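Local coordinates for hypothetical protein ebhA (Staphylococcus aureus, PDB 2DGJ) that probably serves in cell adhesion as part of a giant cell wall-associated, extracellular matrix-binding protein, this piece forming a rod of linked three-helix bundles, at residues S66-D69 with A70-G73; R85-L88 with G89-H93; T100-E103 with G104-N107; N157-T160 with Q161-A165; K180-V183 with D184-L187. One frame throughout, in Å; residues are numbered along the deposited sequence.

Contact 1 (S66-D69 with A70-G73); sequences STKD and ALNG
The backbone N-H of Leu71 is shared between two carbonyls of the preceding helical turn. Leu71 N donates to Lys68 O at 3.0 Å with an N-H...O angle of 141°, approaching from above the carbonyl plane instead of on a lone pair, and makes a second, weak bond to Thr67 O. The neighbouring Ala70 N still keeps the regular helical bond to Ser66 O, 3.0 Å long. The change from a bond spanning four residues to one spanning three marks the unwinding of helix 55-70, and the backbone of Leu71 is already extended. Its side chain folds back over the carbonyls of Thr67 and Lys68: Leu71 CB lies 3.2 Å from Lys68 O, and Leu71 CD2 packs 4.3 Å from Lys68 CG. Lys68 itself runs out fully extended, each torsion near 180°, and its NZ forms a salt bridge with Asp12. The hydroxyls of Ser66 and Thr67 bond back to Gln62 O and Gln63 O, one turn earlier. This helix end lies in sequence matching the FIVAR family. Thr67 and Lys68 both touch Tyr33 of helix 27-46, while Asn72 OD1 accepts from Glu26 N and Gly73 begins helix 73-88.

Contact 2 (R85-L88 with G89-H93); sequences RQNL and GTLNH. With ACY (acetic acid), chain D.
The end of helix 73-88, in sequence matching the GA-module family in a rod of three-helix bundles, is a type I beta turn, Leu88 to Leu91, across which Asn87 and Leu88 hold Thr90 and Leu91. The turn is closed by Leu91 N donating to Leu88 O at 3.2 Å, a fairly straight bond (162° at the hydrogen) that meets the carbonyl from above its plane. One residue earlier, Asn87 O takes two donors from Thr90. Thr90 N reaches Asn87 O at 2.9 Å from above the carbonyl plane, whereas Thr90 OG1 lies in that plane, on a lone pair, 2.6 Å from Asn87 O. With chi1 at 65°, OG1 sits between its own backbone N and carbonyl carbon and thus turns back to the helix end. This double grip satisfies a carbonyl that has left the helical pattern, while Gly89 N still bonds to Arg85 O.

On the buried side of the turn the leucines meet at about a right angle, Leu88 CD1 resting 3.8 Å from Leu91 CD2. Leu91 CD1 comes 4.0 Å from Asn87 ND2, an amide nitrogen that also has a weak bond to Asn123. Both leucines are buried: Leu88 packs on helix 96-108, and Leu91 on Ala122 and Asp126 of helix 112-135. Arg85 stretches the other way, and its NH2 bonds to Asn107 OD1. A bound acetic acid, probably from the crystallisation liquor, lies at the edge of its guanidinium and also bonds to Lys81, with Arg85 NH2 3.2 Å from acetic acid OXT in a weak hydrogen bond.

Contact 3 (T100-E103 with G104-N107); sequences TALE and GQIN
Ala101 O and Leu102 O receive the backbone N-H groups of Gln105 and Ile106, each at 2.8 Å from the named nitrogen, in the regular i to i+4 pattern of helix 96-108, within the GA-module sequence range. Thr100 O and Glu103 O are satisfied likewise by Gly104 N and Asn107 N. Side chains lie along this ladder without replacing its bonds. The extended Gln105 passes over Ala101 O, with Gln105 CG 3.1 Å from that oxygen, and brings Gln105 OE1 to 3.2 Å from Leu102 CD1. Ile106 CG1 similarly lies against Leu102 O.

The amide of Asn107 stands beside Glu103 O, with Asn107 ND2 at 3.0 Å from it, but the angle is too poor for a hydrogen bond. The amide oxygen is satisfied by Arg85 of helix 73-88. Glu103, bent at chi2 (67°), brings its carboxylate near that amide, the two planes nearly perpendicular at 86°, and OE2 faces Arg85 NE. Leu102 and Ile106 meanwhile face the bundle interior, against Leu88 and Val118 respectively. One arginine therefore addresses a neutral amide oxygen and a carboxylate one turn apart, which joins two antiparallel helices by one hydrogen bond and one long, weak ion pair at the rim of an apolar seam.

Contact 4 (N157-T160 with Q161-A165); sequences NAYT and QAVTA
Val163 CG1 sits over one face of the Tyr159 ring, 3.9 Å from the centroid and 22° off the normal, a CH-pi contact between residues one helical turn apart. The methyl is displaced toward the rim, Val163 CG1 being closest to Tyr159 CZ at 3.7 Å, so it covers the phenol end of the ring and not its root. Tyr159 reaches this place because its CG stands anti to the backbone N (chi1 178°), which sends the ring outward from the helix, leaning slightly toward the C-terminal end, over Val163. Val163 answers with CG1 beside its own backbone N, the branch turned back to the tyrosine.

Alongside the pair runs a very straight backbone bond, Val163 N to Tyr159 O at 3.0 Å and 177°. Ala162 N and Gln161 N bond in the same i to i+4 manner to Ala158 O and Asn157 O. Gln161 extends along the exposed flank, Gln161 CB lying 3.3 Å from Asn157 O. Thr164, also exposed, turns its hydroxyl back to the carbonyl of Thr160, though that oxygen's position is less certain.

Further out, the buried tyrosine is enclosed by Thr142 and Leu143 of helix 139-144, by Lys194 of helix 180-194, and by Asp138 and Leu197 in loops. Ala162, small and buried, lets helix 153-170 pack against Ala189 and Val190. The contact is thus largely apolar on the buried side, where a methyl covers the ring, while the Gln161 and Thr164 side chains lie on the exposed side.

Contact 5 (K180-V183 with D184-L187); sequences KADV and DNAL
Lys180 curls back on Asp184 one turn on: Lys180 NZ lies 2.6 Å from Asp184 OD2 in a salt bridge that is also a hydrogen bond, made on the syn lone pair of that oxygen. Bends at chi2 (60°) and chi4 (45°) bring the ammonium group round, and Lys180 CE passes 3.2 Å from Asp184 OD2 on the way. The backbone repeats the link, Asp184 N to Lys180 O at 2.9 Å. Ala181 O accepts from Asn185 N, and the amide of Asn185 hangs over the same carbonyl at a poor angle. These are the first two turns of helix 180-194, in sequence matching the FIVAR family, so Asp182 and Asp184 would probably interact favourably with the N-terminal end of the helix dipole. Asp182 N donates to Ser179 OG just ahead of the helix; Asp182 OD1 takes a weak bond from Asn185 ND2, 3.5 Å long, with the carboxylate and amide planes 50° apart. Asp182 O in turn accepts from Ala186 N. Val183 faces inward, onto Ala128 of helix 112-135, which also touches Lys180. Val183 O is bonded by Leu187 N at 2.8 Å; Leu187 packs against Ala135 and against Gln35 of the second subunit.

Along the chain the five contacts are strictly in series; none nests within or crosses another. Contact 1 ends helix 55-70, in sequence matching the FIVAR family, and helix 73-88 leaves it at once toward contact 2, whose centre is about 32 Å away. Contact 2 turns the chain into helix 96-108, the site of contact 3. These two touch directly, Arg85 and Leu88 joining the two helices, and both match the GA family. Contacts 4 and 5 lie on the successive helices 153-170 and 180-194, again in FIVAR-like sequence, centres about 14 Å apart without touching. Helix 112-135, reached by contacts 2, 3 and 5, links these parts along the rod.

Contact 1 (S66-D69 with A70-G73)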
loop_
_atom_site.group_PDB
_atom_site.type_symbol
_atom_site.label_atom_id
_atom_site.label_comp_id
_atom_site.label_asym_id
_atom_site.label_seq_id
_atom_site.Cartn_x
_atom_site.Cartn_y
_atom_site.Cartn_z
ATOM N N SER A 66 -28.144 -1.499 -13.485
ATOM C CA SER A 66 -27.062 -2.123 -14.236
ATOM C C SER A 66 -25.683 -1.789 -13.680
ATOM O O SER A 66 -24.894 -2.693 -13.384
ATOM C CB SER A 66 -27.132 -1.713 -15.709
ATOM O OG SER A 66 -28.204 -2.358 -16.378
ATOM N N THR A 67 -25.387 -0.499 -13.541
ATOM C CA THR A 67 -24.091 -0.083 -13.022
ATOM C C THR A 67 -23.883 -0.613 -11.606
ATOM O O THR A 67 -22.767 -0.959 -11.229
ATOM C CB THR A 67 -23.942 1.452 -13.006
ATOM O OG1 THR A 67 -24.987 2.027 -12.211
ATOM C CG2 THR A 67 -24.014 2.008 -14.424
ATOM N N LYS A 68 -24.952 -0.684 -10.820
ATOM C CA LYS A 68 -24.811 -1.191 -9.462
ATOM C C LYS A 68 -24.429 -2.671 -9.464
ATOM O O LYS A 68 -23.497 -3.078 -8.767
ATOM C CB LYS A 68 -26.099 -1.008 -8.655
ATOM C CG LYS A 68 -25.931 -1.496 -7.222
ATOM C CD LYS A 68 -27.156 -1.288 -6.356
ATOM C CE LYS A 68 -26.879 -1.837 -4.960
ATOM N NZ LYS A 68 -28.045 -1.724 -4.052
ATOM N N ASP A 69 -25.151 -3.474 -10.240
ATOM C CA ASP A 69 -24.857 -4.900 -10.310
ATOM C C ASP A 69 -23.434 -5.101 -10.807
ATOM O O ASP A 69 -22.752 -6.044 -10.401
ATOM C CB ASP A 69 -25.829 -5.625 -11.251
ATOM C CG ASP A 69 -27.260 -5.620 -10.743
ATOM O OD1 ASP A 69 -27.457 -5.475 -9.519
ATOM O OD2 ASP A 69 -28.188 -5.773 -11.567
ATOM N N ALA A 70 -22.990 -4.202 -11.681
ATOM C CA ALA A 70 -21.656 -4.277 -12.261
ATOM C C ALA A 70 -20.534 -4.078 -11.239
ATOM O O ALA A 70 -19.413 -4.553 -11.444
ATOM C CB ALA A 70 -21.533 -3.268 -13.392
ATOM N N LEU A 71 -20.823 -3.368 -10.153
ATOM C CA LEU A 71 -19.826 -3.160 -9.105
ATOM C C LEU A 71 -19.218 -4.525 -8.782
ATOM O O LEU A 71 -19.939 -5.480 -8.472
ATOM C CB LEU A 71 -20.490 -2.557 -7.868
ATOM C CG LEU A 71 -20.541 -1.029 -7.758
ATOM C CD1 LEU A 71 -20.562 -0.380 -9.121
ATOM C CD2 LEU A 71 -21.764 -0.634 -6.961
ATOM N N ASN A 72 -17.893 -4.615 -8.858
ATOM C CA ASN A 72 -17.212 -5.885 -8.628
ATOM C C ASN A 72 -16.217 -5.900 -7.478
ATOM O O ASN A 72 -15.266 -6.674 -7.491
ATOM C CB ASN A 72 -16.508 -6.320 -9.917
ATOM C CG ASN A 72 -15.442 -5.327 -10.369
ATOM O OD1 ASN A 72 -15.511 -4.140 -10.053
ATOM N ND2 ASN A 72 -14.463 -5.811 -11.128
ATOM N N GLY A 73 -16.443 -5.055 -6.480
ATOM C CA GLY A 73 -15.544 -5.019 -5.341
ATOM C C GLY A 73 -15.403 -6.388 -4.702
ATOM O O GLY A 73 -14.303 -6.796 -4.322
#

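Contact 2 (R85-L88 with G89-H93)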
loop_
_atom_site.group_PDB
_atom_site.type_symbol
_atom_site.label_atom_id
_atom_site.label_comp_id
_atom_site.label_asym_id
_atom_site.label_seq_id
_atom_site.Cartn_x
_atom_site.Cartn_y
_atom_site.Cartn_z
ATOM N N ARG A 85 -3.178 -15.917 -0.448
ATOM C CA ARG A 85 -2.987 -17.324 -0.136
ATOM C C ARG A 85 -1.823 -17.878 -0.946
ATOM O O ARG A 85 -1.020 -18.656 -0.443
ATOM C CB ARG A 85 -4.263 -18.121 -0.430
ATOM C CG ARG A 85 -5.495 -17.650 0.343
ATOM C CD ARG A 85 -6.571 -18.732 0.385
ATOM N NE ARG A 85 -7.800 -18.252 1.015
ATOM C CZ ARG A 85 -8.746 -17.563 0.384
ATOM N NH1 ARG A 85 -8.621 -17.265 -0.904
ATOM N NH2 ARG A 85 -9.806 -17.133 1.054
ATOM N N GLN A 86 -1.730 -17.453 -2.200
ATOM C CA GLN A 86 -0.659 -17.895 -3.081
ATOM C C GLN A 86 0.677 -17.446 -2.509
ATOM O O GLN A 86 1.627 -18.226 -2.452
ATOM C CB GLN A 86 -0.852 -17.314 -4.486
ATOM C CG GLN A 86 0.272 -17.636 -5.459
ATOM C CD GLN A 86 0.565 -19.122 -5.548
ATOM O OE1 GLN A 86 -0.345 -19.946 -5.662
ATOM N NE2 GLN A 86 1.846 -19.472 -5.508
ATOM N N ASN A 87 0.737 -16.186 -2.082
ATOM C CA ASN A 87 1.954 -15.627 -1.505
ATOM C C ASN A 87 2.292 -16.299 -0.177
ATOM O O ASN A 87 3.446 -16.618 0.090
ATOM C CB ASN A 87 1.784 -14.126 -1.269
ATOM C CG ASN A 87 3.042 -13.481 -0.718
ATOM O OD1 ASN A 87 3.975 -13.178 -1.459
ATOM N ND2 ASN A 87 3.083 -13.284 0.595
ATOM N N LEU A 88 1.283 -16.503 0.661
ATOM C CA LEU A 88 1.480 -17.134 1.963
ATOM C C LEU A 88 2.185 -18.484 1.858
ATOM O O LEU A 88 3.021 -18.834 2.698
ATOM C CB LEU A 88 0.126 -17.317 2.654
ATOM C CG LEU A 88 0.134 -17.996 4.027
ATOM C CD1 LEU A 88 0.930 -17.157 5.001
ATOM C CD2 LEU A 88 -1.290 -18.170 4.523
ATOM N N GLY A 89 1.849 -19.241 0.818
ATOM C CA GLY A 89 2.448 -20.550 0.633
ATOM C C GLY A 89 3.912 -20.546 0.238
ATOM O O GLY A 89 4.537 -21.603 0.203
ATOM N N THR A 90 4.462 -19.374 -0.056
ATOM C CA THR A 90 5.868 -19.270 -0.448
ATOM C C THR A 90 6.763 -18.887 0.726
ATOM O O THR A 90 7.986 -18.814 0.588
ATOM C CB THR A 90 6.062 -18.239 -1.577
ATOM O OG1 THR A 90 5.720 -16.931 -1.100
ATOM C CG2 THR A 90 5.176 -18.585 -2.760
ATOM N N LEU A 91 6.150 -18.642 1.878
ATOM C CA LEU A 91 6.883 -18.285 3.089
ATOM C C LEU A 91 7.363 -19.573 3.769
ATOM O O LEU A 91 6.597 -20.243 4.460
ATOM C CB LEU A 91 5.973 -17.483 4.026
ATOM C CG LEU A 91 5.715 -16.005 3.691
ATOM C CD1 LEU A 91 5.811 -15.742 2.192
ATOM C CD2 LEU A 91 4.347 -15.619 4.221
ATOM N N ASN A 92 8.639 -19.902 3.571
ATOM C CA ASN A 92 9.234 -21.123 4.123
ATOM C C ASN A 92 9.741 -21.039 5.564
ATOM O O ASN A 92 10.336 -21.991 6.059
ATOM C CB ASN A 92 10.419 -21.564 3.255
ATOM C CG ASN A 92 10.163 -21.400 1.773
ATOM O OD1 ASN A 92 9.254 -22.012 1.212
ATOM N ND2 ASN A 92 10.978 -20.572 1.120
ATOM N N HIS A 93 9.507 -19.930 6.251
ATOM C CA HIS A 93 10.029 -19.811 7.607
ATOM C C HIS A 93 9.025 -19.730 8.743
ATOM O O HIS A 93 9.348 -20.095 9.872
ATOM C CB HIS A 93 10.988 -18.626 7.647
ATOM C CG HIS A 93 12.031 -18.681 6.576
ATOM N ND1 HIS A 93 13.095 -19.556 6.610
ATOM C CD2 HIS A 93 12.135 -18.009 5.402
ATOM C CE1 HIS A 93 13.807 -19.424 5.515
ATOM N NE2 HIS A 93 13.250 -18.492 4.755
HETATM C C ACY D . -13.166 -16.295 1.308
HETATM O O ACY D . -13.895 -15.352 1.518
HETATM O OXT ACY D . -12.783 -16.582 0.054
HETATM C CH3 ACY D . -12.690 -17.147 2.456
#

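Contact 3 (T100-E103 with G104-N107)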
loop_
_atom_site.group_PDB
_atom_site.type_symbol
_atom_site.label_atom_id
_atom_site.label_comp_id
_atom_site.label_asym_id
_atom_site.label_seq_id
_atom_site.Cartn_x
_atom_site.Cartn_y
_atom_site.Cartn_z
ATOM N N THR A 100 -1.452 -20.782 9.799
ATOM C CA THR A 100 -2.905 -20.909 9.912
ATOM C C THR A 100 -3.549 -19.622 10.407
ATOM O O THR A 100 -4.682 -19.313 10.041
ATOM C CB THR A 100 -3.305 -22.061 10.860
ATOM O OG1 THR A 100 -3.073 -21.679 12.222
ATOM C CG2 THR A 100 -2.491 -23.299 10.548
ATOM N N ALA A 101 -2.835 -18.876 11.244
ATOM C CA ALA A 101 -3.365 -17.617 11.763
ATOM C C ALA A 101 -3.460 -16.627 10.607
ATOM O O ALA A 101 -4.467 -15.937 10.446
ATOM C CB ALA A 101 -2.457 -17.064 12.859
ATOM N N LEU A 102 -2.402 -16.565 9.807
ATOM C CA LEU A 102 -2.363 -15.681 8.649
ATOM C C LEU A 102 -3.454 -16.110 7.666
ATOM O O LEU A 102 -4.200 -15.283 7.142
ATOM C CB LEU A 102 -0.996 -15.771 7.970
ATOM C CG LEU A 102 0.123 -14.789 8.342
ATOM C CD1 LEU A 102 -0.299 -13.871 9.481
ATOM C CD2 LEU A 102 1.374 -15.582 8.699
ATOM N N GLU A 103 -3.528 -17.413 7.417
ATOM C CA GLU A 103 -4.521 -17.973 6.507
ATOM C C GLU A 103 -5.903 -17.595 7.022
ATOM O O GLU A 103 -6.823 -17.343 6.244
ATOM C CB GLU A 103 -4.375 -19.497 6.455
ATOM C CG GLU A 103 -5.388 -20.216 5.577
ATOM C CD GLU A 103 -5.219 -19.909 4.106
ATOM O OE1 GLU A 103 -4.193 -19.301 3.742
ATOM O OE2 GLU A 103 -6.107 -20.284 3.312
ATOM N N GLY A 104 -6.039 -17.551 8.342
ATOM C CA GLY A 104 -7.312 -17.199 8.937
ATOM C C GLY A 104 -7.625 -15.728 8.764
ATOM O O GLY A 104 -8.754 -15.360 8.439
ATOM N N GLN A 105 -6.624 -14.882 8.981
ATOM C CA GLN A 105 -6.809 -13.443 8.836
ATOM C C GLN A 105 -7.121 -13.107 7.382
ATOM O O GLN A 105 -7.833 -12.147 7.100
ATOM C CB GLN A 105 -5.557 -12.690 9.299
ATOM C CG GLN A 105 -5.219 -12.930 10.766
ATOM C CD GLN A 105 -3.975 -12.190 11.221
ATOM O OE1 GLN A 105 -2.897 -12.345 10.644
ATOM N NE2 GLN A 105 -4.120 -11.383 12.266
ATOM N N ILE A 106 -6.584 -13.903 6.462
ATOM C CA ILE A 106 -6.835 -13.693 5.039
ATOM C C ILE A 106 -8.304 -13.997 4.760
ATOM O O ILE A 106 -8.995 -13.235 4.085
ATOM C CB ILE A 106 -5.962 -14.627 4.168
ATOM C CG1 ILE A 106 -4.508 -14.151 4.181
ATOM C CG2 ILE A 106 -6.513 -14.680 2.752
ATOM C CD1 ILE A 106 -3.570 -15.016 3.346
ATOM N N ASN A 107 -8.780 -15.120 5.288
ATOM C CA ASN A 107 -10.166 -15.520 5.086
ATOM C C ASN A 107 -11.135 -14.567 5.779
ATOM O O ASN A 107 -12.255 -14.357 5.309
ATOM C CB ASN A 107 -10.395 -16.947 5.600
ATOM C CG ASN A 107 -9.536 -17.975 4.880
ATOM O OD1 ASN A 107 -9.233 -17.829 3.695
ATOM N ND2 ASN A 107 -9.154 -19.030 5.588
#

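Contact 4 (N157-T160 with Q161-A165)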
loop_
_atom_site.group_PDB
_atom_site.type_symbol
_atom_site.label_atom_id
_atom_site.label_comp_id
_atom_site.label_asym_id
_atom_site.label_seq_id
_atom_site.Cartn_x
_atom_site.Cartn_y
_atom_site.Cartn_z
ATOM N N ASN A 157 25.580 -19.281 29.557
ATOM C CA ASN A 157 24.195 -19.599 29.883
ATOM C C ASN A 157 23.215 -18.697 29.149
ATOM O O ASN A 157 22.156 -19.145 28.714
ATOM C CB ASN A 157 23.973 -19.486 31.396
ATOM C CG ASN A 157 24.496 -20.694 32.155
ATOM O OD1 ASN A 157 25.282 -21.484 31.624
ATOM N ND2 ASN A 157 24.068 -20.839 33.408
ATOM N N ALA A 158 23.574 -17.425 29.011
ATOM C CA ALA A 158 22.714 -16.467 28.331
ATOM C C ALA A 158 22.561 -16.849 26.866
ATOM O O ALA A 158 21.484 -16.716 26.292
ATOM C CB ALA A 158 23.292 -15.062 28.455
ATOM N N TYR A 159 23.646 -17.330 26.269
ATOM C CA TYR A 159 23.633 -17.730 24.869
ATOM C C TYR A 159 22.798 -18.995 24.672
ATOM O O TYR A 159 21.951 -19.055 23.784
ATOM C CB TYR A 159 25.061 -17.974 24.372
ATOM C CG TYR A 159 25.116 -18.437 22.930
ATOM C CD1 TYR A 159 24.746 -17.582 21.894
ATOM C CD2 TYR A 159 25.504 -19.736 22.607
ATOM C CE1 TYR A 159 24.758 -18.012 20.569
ATOM C CE2 TYR A 159 25.522 -20.174 21.289
ATOM C CZ TYR A 159 25.146 -19.307 20.274
ATOM O OH TYR A 159 25.164 -19.730 18.964
ATOM N N THR A 160 23.054 -20.007 25.494
ATOM C CA THR A 160 22.320 -21.263 25.401
ATOM C C THR A 160 20.823 -21.013 25.554
ATOM O O THR A 160 20.005 -21.647 24.894
ATOM C CB THR A 160 22.776 -22.253 26.494
ATOM O OG1 THR A 160 24.099 -22.721 26.193
ATOM C CG2 THR A 160 21.813 -23.442 26.580
ATOM N N GLN A 161 20.476 -20.082 26.433
ATOM C CA GLN A 161 19.081 -19.748 26.684
ATOM C C GLN A 161 18.483 -19.101 25.438
ATOM O O GLN A 161 17.443 -19.541 24.935
ATOM C CB GLN A 161 18.989 -18.794 27.874
ATOM C CG GLN A 161 17.587 -18.658 28.462
ATOM C CD GLN A 161 17.572 -17.822 29.734
ATOM O OE1 GLN A 161 16.539 -17.690 30.385
ATOM N NE2 GLN A 161 18.722 -17.254 30.093
ATOM N N ALA A 162 19.153 -18.063 24.945
ATOM C CA ALA A 162 18.698 -17.345 23.759
ATOM C C ALA A 162 18.378 -18.290 22.605
ATOM O O ALA A 162 17.292 -18.233 22.037
ATOM C CB ALA A 162 19.753 -16.345 23.322
ATOM N N VAL A 163 19.327 -19.159 22.261
ATOM C CA VAL A 163 19.134 -20.112 21.169
ATOM C C VAL A 163 17.994 -21.081 21.478
ATOM O O VAL A 163 17.206 -21.425 20.598
ATOM C CB VAL A 163 20.427 -20.915 20.888
ATOM C CG1 VAL A 163 21.552 -19.975 20.491
ATOM C CG2 VAL A 163 20.831 -21.702 22.116
ATOM N N THR A 164 17.909 -21.515 22.733
ATOM C CA THR A 164 16.854 -22.434 23.146
ATOM C C THR A 164 15.502 -21.819 22.837
ATOM O O THR A 164 14.645 -22.463 22.236
ATOM C CB THR A 164 16.928 -22.732 24.653
ATOM O OG1 THR A 164 18.149 -23.423 24.930
ATOM C CG2 THR A 164 15.729 -23.589 25.104
ATOM N N ALA A 165 15.318 -20.571 23.255
ATOM C CA ALA A 165 14.070 -19.857 23.015
ATOM C C ALA A 165 13.860 -19.728 21.505
ATOM O O ALA A 165 12.777 -20.015 20.984
ATOM C CB ALA A 165 14.127 -18.475 23.668
#

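Contact 5 (K180-V183 with D184-L187)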
loop_
_atom_site.group_PDB
_atom_site.type_symbol
_atom_site.label_atom_id
_atom_site.label_comp_id
_atom_site.label_asym_id
_atom_site.label_seq_id
_atom_site.Cartn_x
_atom_site.Cartn_y
_atom_site.Cartn_z
ATOM N N LYS A 180 5.606 -10.687 15.616
ATOM C CA LYS A 180 6.771 -10.050 15.013
ATOM C C LYS A 180 7.664 -9.473 16.105
ATOM O O LYS A 180 8.882 -9.659 16.092
ATOM C CB LYS A 180 6.301 -8.940 14.066
ATOM C CG LYS A 180 7.352 -7.912 13.652
ATOM C CD LYS A 180 8.514 -8.543 12.935
ATOM C CE LYS A 180 9.285 -7.495 12.147
ATOM N NZ LYS A 180 9.500 -6.261 12.947
ATOM N N ALA A 181 7.044 -8.792 17.063
ATOM C CA ALA A 181 7.765 -8.177 18.170
ATOM C C ALA A 181 8.561 -9.196 18.978
ATOM O O ALA A 181 9.709 -8.940 19.342
ATOM C CB ALA A 181 6.790 -7.436 19.082
ATOM N N ASP A 182 7.959 -10.348 19.258
ATOM C CA ASP A 182 8.644 -11.382 20.023
ATOM C C ASP A 182 9.753 -12.033 19.206
ATOM O O ASP A 182 10.810 -12.377 19.739
ATOM C CB ASP A 182 7.655 -12.450 20.501
ATOM C CG ASP A 182 6.710 -11.931 21.566
ATOM O OD1 ASP A 182 7.165 -11.153 22.433
ATOM O OD2 ASP A 182 5.520 -12.308 21.551
ATOM N N VAL A 183 9.516 -12.203 17.910
ATOM C CA VAL A 183 10.529 -12.793 17.051
ATOM C C VAL A 183 11.744 -11.878 17.122
ATOM O O VAL A 183 12.869 -12.344 17.320
ATOM C CB VAL A 183 10.055 -12.891 15.583
ATOM C CG1 VAL A 183 11.197 -13.371 14.692
ATOM C CG2 VAL A 183 8.880 -13.847 15.483
ATOM N N ASP A 184 11.503 -10.577 16.979
ATOM C CA ASP A 184 12.584 -9.604 17.029
ATOM C C ASP A 184 13.260 -9.614 18.393
ATOM O O ASP A 184 14.473 -9.437 18.491
ATOM C CB ASP A 184 12.075 -8.193 16.714
ATOM C CG ASP A 184 11.777 -7.999 15.234
ATOM O OD1 ASP A 184 12.433 -8.661 14.403
ATOM O OD2 ASP A 184 10.898 -7.172 14.899
ATOM N N ASN A 185 12.474 -9.815 19.447
ATOM C CA ASN A 185 13.045 -9.859 20.786
ATOM C C ASN A 185 13.977 -11.059 20.873
ATOM O O ASN A 185 15.074 -10.969 21.430
ATOM C CB ASN A 185 11.949 -9.982 21.846
ATOM C CG ASN A 185 11.110 -8.723 21.979
ATOM O OD1 ASN A 185 11.637 -7.611 22.010
ATOM N ND2 ASN A 185 9.798 -8.895 22.084
ATOM N N ALA A 186 13.530 -12.182 20.315
ATOM C CA ALA A 186 14.310 -13.413 20.316
ATOM C C ALA A 186 15.583 -13.219 19.502
ATOM O O ALA A 186 16.659 -13.646 19.908
ATOM C CB ALA A 186 13.480 -14.566 19.744
ATOM N N LEU A 187 15.458 -12.566 18.353
ATOM C CA LEU A 187 16.609 -12.317 17.493
ATOM C C LEU A 187 17.678 -11.519 18.232
ATOM O O LEU A 187 18.850 -11.903 18.254
ATOM C CB LEU A 187 16.176 -11.560 16.236
ATOM C CG LEU A 187 17.284 -10.987 15.349
ATOM C CD1 LEU A 187 18.273 -12.074 15.002
ATOM C CD2 LEU A 187 16.677 -10.396 14.088
#